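Local coordinates for protein hypothetical dTDP-4-dehydrorhamnose 3,5-epimerase (Sulfolobus tokodaii, PDB 2B9U) that probably catalyses the epimerization at C3' and C5' of dTDP-4-dehydro-6-deoxyglucose, a step in the biosynthesis of dTDP-L-rhamnose, at residues I80-V85 and F116-Q121. Sequence-based numbering, arbitrary orientation.
Sequences ILDVAV and FAHGFQ
Leu81, Val83 and Val85 face Gln121, Gly119 and Ala117 as the hydrogen-bonded pairs of an antiparallel ladder, formed by two inner strands of the five-stranded sheet in this jelly roll-like, cupin-type flattened barrel. Six backbone bonds close the three pairs, each residue giving its N-H and receiving one at its carbonyl; Val83 N to Gly119 O measures 2.8 Å and Gln121 N to Leu81 O 3.1 Å. The alternate residues turn their backbone polar groups outward: Asp82 and Ala84 bond to Ala100 and Val98 of strand 97-103, His118 and Phe120 to His61 and Arg58 of strand 57-63. Several carbonyls also take a CA-H, as where Phe120 CA lies 3.1 Å from Leu81 O. Gln121 spends its amide beyond the ladder, OE1 on Ile154 N and NE2 on Gly55 O. On the face shared by Asp82, Ala84, His118 and Phe120, toward strands 109-112 and 126-133, Ile80 CD1 packs 3.7 Å from Phe120 CB. The carboxylate of buried Asp82 is met there by His118. The His118 imidazole reaches diagonally across the strands because its chi1 of 164° sets CG anti to the backbone N, and its plane lies 52° from that of the carboxylate. His118 NE2 gives its hydrogen to the syn lone pair of Asp82 OD1 at 2.6 Å, a short bond bent to 147° at the hydrogen, with the oxygen almost in the ring plane.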
ATOM      1  N   ILE A  80      15.601  -3.631  -1.906  1.00 22.95           N
ATOM      2  CA  ILE A  80      16.243  -2.328  -1.731  1.00 22.96           C
ATOM      3  C   ILE A  80      17.152  -2.327  -0.494  1.00 23.12           C
ATOM      4  O   ILE A  80      16.930  -3.096   0.439  1.00 23.43           O
ATOM      5  CB  ILE A  80      15.208  -1.160  -1.630  1.00 22.70           C
ATOM      6  CG1 ILE A  80      14.472  -1.191  -0.273  1.00 22.75           C
ATOM      7  CG2 ILE A  80      14.255  -1.178  -2.822  1.00 21.71           C
ATOM      8  CD1 ILE A  80      13.654   0.080   0.030  1.00 23.31           C
ATOM      9  N   LEU A  81      18.176  -1.479  -0.503  1.00 22.85           N
ATOM     10  CA  LEU A  81      18.908  -1.177   0.714  1.00 23.22           C
ATOM     11  C   LEU A  81      18.346   0.145   1.183  1.00 23.40           C
ATOM     12  O   LEU A  81      18.591   1.171   0.576  1.00 23.50           O
ATOM     13  CB  LEU A  81      20.422  -1.052   0.473  1.00 23.34           C
ATOM     14  CG  LEU A  81      21.262  -0.652   1.713  1.00 23.24           C
ATOM     15  CD1 LEU A  81      21.136  -1.696   2.836  1.00 21.48           C
ATOM     16  CD2 LEU A  81      22.729  -0.424   1.328  1.00 23.49           C
ATOM     17  N   ASP A  82      17.584   0.096   2.260  1.00 23.78           N
ATOM     18  CA  ASP A  82      16.886   1.245   2.776  1.00 24.38           C
ATOM     19  C   ASP A  82      17.666   1.898   3.914  1.00 24.52           C
ATOM     20  O   ASP A  82      18.233   1.202   4.760  1.00 24.46           O
ATOM     21  CB  ASP A  82      15.523   0.812   3.280  1.00 24.79           C
ATOM     22  CG  ASP A  82      14.572   1.947   3.347  1.00 26.14           C
ATOM     23  OD1 ASP A  82      14.357   2.570   2.292  1.00 27.33           O
ATOM     24  OD2 ASP A  82      14.076   2.232   4.450  1.00 29.74           O
ATOM     25  N   VAL A  83      17.703   3.228   3.923  1.00 24.30           N
ATOM     26  CA  VAL A  83      18.514   3.966   4.894  1.00 24.30           C
ATOM     27  C   VAL A  83      17.708   5.106   5.524  1.00 24.83           C
ATOM     28  O   VAL A  83      16.904   5.757   4.842  1.00 24.40           O
ATOM     29  CB  VAL A  83      19.800   4.552   4.238  1.00 24.82           C
ATOM     30  CG1 VAL A  83      20.662   5.251   5.265  1.00 24.30           C
ATOM     31  CG2 VAL A  83      20.598   3.465   3.527  1.00 24.57           C
ATOM     32  N   ALA A  84      17.907   5.320   6.829  1.00 24.76           N
ATOM     33  CA  ALA A  84      17.346   6.461   7.561  1.00 24.95           C
ATOM     34  C   ALA A  84      18.473   7.162   8.294  1.00 25.75           C
ATOM     35  O   ALA A  84      19.218   6.510   9.008  1.00 25.45           O
ATOM     36  CB  ALA A  84      16.329   5.981   8.555  1.00 24.36           C
ATOM     37  N   VAL A  85      18.569   8.480   8.154  1.00 26.93           N
ATOM     38  CA  VAL A  85      19.674   9.250   8.730  1.00 29.09           C
ATOM     39  C   VAL A  85      19.135  10.282   9.718  1.00 30.30           C
ATOM     40  O   VAL A  85      18.277  11.094   9.346  1.00 30.52           O
ATOM     41  CB  VAL A  85      20.499   9.979   7.625  1.00 28.73           C
ATOM     42  CG1 VAL A  85      21.654  10.769   8.242  1.00 29.29           C
ATOM     43  CG2 VAL A  85      21.042   8.977   6.592  1.00 28.19           C
ATOM     44  N   PHE A 116      14.228  12.217  10.477  1.00 28.19           N
ATOM     45  CA  PHE A 116      15.188  11.437   9.681  1.00 27.60           C
ATOM     46  C   PHE A 116      15.089  11.742   8.200  1.00 26.98           C
ATOM     47  O   PHE A 116      14.016  12.052   7.705  1.00 26.80           O
ATOM     48  CB  PHE A 116      14.954   9.925   9.855  1.00 27.97           C
ATOM     49  CG  PHE A 116      15.361   9.395  11.195  1.00 28.82           C
ATOM     50  CD1 PHE A 116      14.522   9.541  12.297  1.00 29.12           C
ATOM     51  CD2 PHE A 116      16.581   8.740  11.353  1.00 28.60           C
ATOM     52  CE1 PHE A 116      14.911   9.056  13.548  1.00 30.95           C
ATOM     53  CE2 PHE A 116      16.974   8.242  12.593  1.00 29.42           C
ATOM     54  CZ  PHE A 116      16.141   8.398  13.690  1.00 30.06           C
ATOM     55  N   ALA A 117      16.213  11.617   7.494  1.00 26.31           N
ATOM     56  CA  ALA A 117      16.220  11.643   6.041  1.00 25.61           C
ATOM     57  C   ALA A 117      16.225  10.212   5.492  1.00 25.17           C
ATOM     58  O   ALA A 117      17.059   9.402   5.888  1.00 24.84           O
ATOM     59  CB  ALA A 117      17.446  12.403   5.532  1.00 25.55           C
ATOM     60  N   HIS A 118      15.316   9.920   4.561  1.00 24.09           N
ATOM     61  CA  HIS A 118      15.166   8.563   4.022  1.00 23.68           C
ATOM     62  C   HIS A 118      15.676   8.405   2.581  1.00 23.35           C
ATOM     63  O   HIS A 118      15.411   9.217   1.720  1.00 23.68           O
ATOM     64  CB  HIS A 118      13.698   8.089   4.140  1.00 23.39           C
ATOM     65  CG  HIS A 118      13.376   6.890   3.291  1.00 23.31           C
ATOM     66  ND1 HIS A 118      12.493   6.943   2.236  1.00 22.75           N
ATOM     67  CD2 HIS A 118      13.847   5.623   3.319  1.00 22.39           C
ATOM     68  CE1 HIS A 118      12.429   5.761   1.653  1.00 22.18           C
ATOM     69  NE2 HIS A 118      13.239   4.941   2.294  1.00 22.81           N
ATOM     70  N   GLY A 119      16.384   7.326   2.319  1.00 23.17           N
ATOM     71  CA  GLY A 119      16.740   7.002   0.954  1.00 22.80           C
ATOM     72  C   GLY A 119      16.911   5.514   0.795  1.00 22.44           C
ATOM     73  O   GLY A 119      16.889   4.773   1.778  1.00 21.88           O
ATOM     74  N   PHE A 120      17.065   5.078  -0.449  1.00 22.23           N
ATOM     75  CA  PHE A 120      17.391   3.687  -0.731  1.00 22.96           C
ATOM     76  C   PHE A 120      18.082   3.564  -2.073  1.00 23.15           C
ATOM     77  O   PHE A 120      17.946   4.443  -2.925  1.00 23.00           O
ATOM     78  CB  PHE A 120      16.145   2.781  -0.703  1.00 22.37           C
ATOM     79  CG  PHE A 120      15.113   3.109  -1.759  1.00 22.39           C
ATOM     80  CD1 PHE A 120      15.174   2.527  -3.029  1.00 21.75           C
ATOM     81  CD2 PHE A 120      14.064   3.972  -1.475  1.00 23.61           C
ATOM     82  CE1 PHE A 120      14.218   2.806  -3.987  1.00 23.06           C
ATOM     83  CE2 PHE A 120      13.097   4.261  -2.444  1.00 22.75           C
ATOM     84  CZ  PHE A 120      13.169   3.685  -3.691  1.00 21.28           C
ATOM     85  N   GLN A 121      18.818   2.470  -2.243  1.00 23.64           N
ATOM     86  CA  GLN A 121      19.203   2.007  -3.563  1.00 24.05           C
ATOM     87  C   GLN A 121      18.448   0.727  -3.937  1.00 24.71           C
ATOM     88  O   GLN A 121      18.346  -0.214  -3.134  1.00 24.95           O
ATOM     89  CB  GLN A 121      20.713   1.796  -3.683  1.00 24.13           C
ATOM     90  CG  GLN A 121      21.140   1.424  -5.110  1.00 22.38           C
ATOM     91  CD  GLN A 121      22.635   1.415  -5.302  1.00 24.07           C
ATOM     92  OE1 GLN A 121      23.378   0.830  -4.510  1.00 24.04           O
ATOM     93  NE2 GLN A 121      23.086   2.047  -6.367  1.00 23.60           N
TER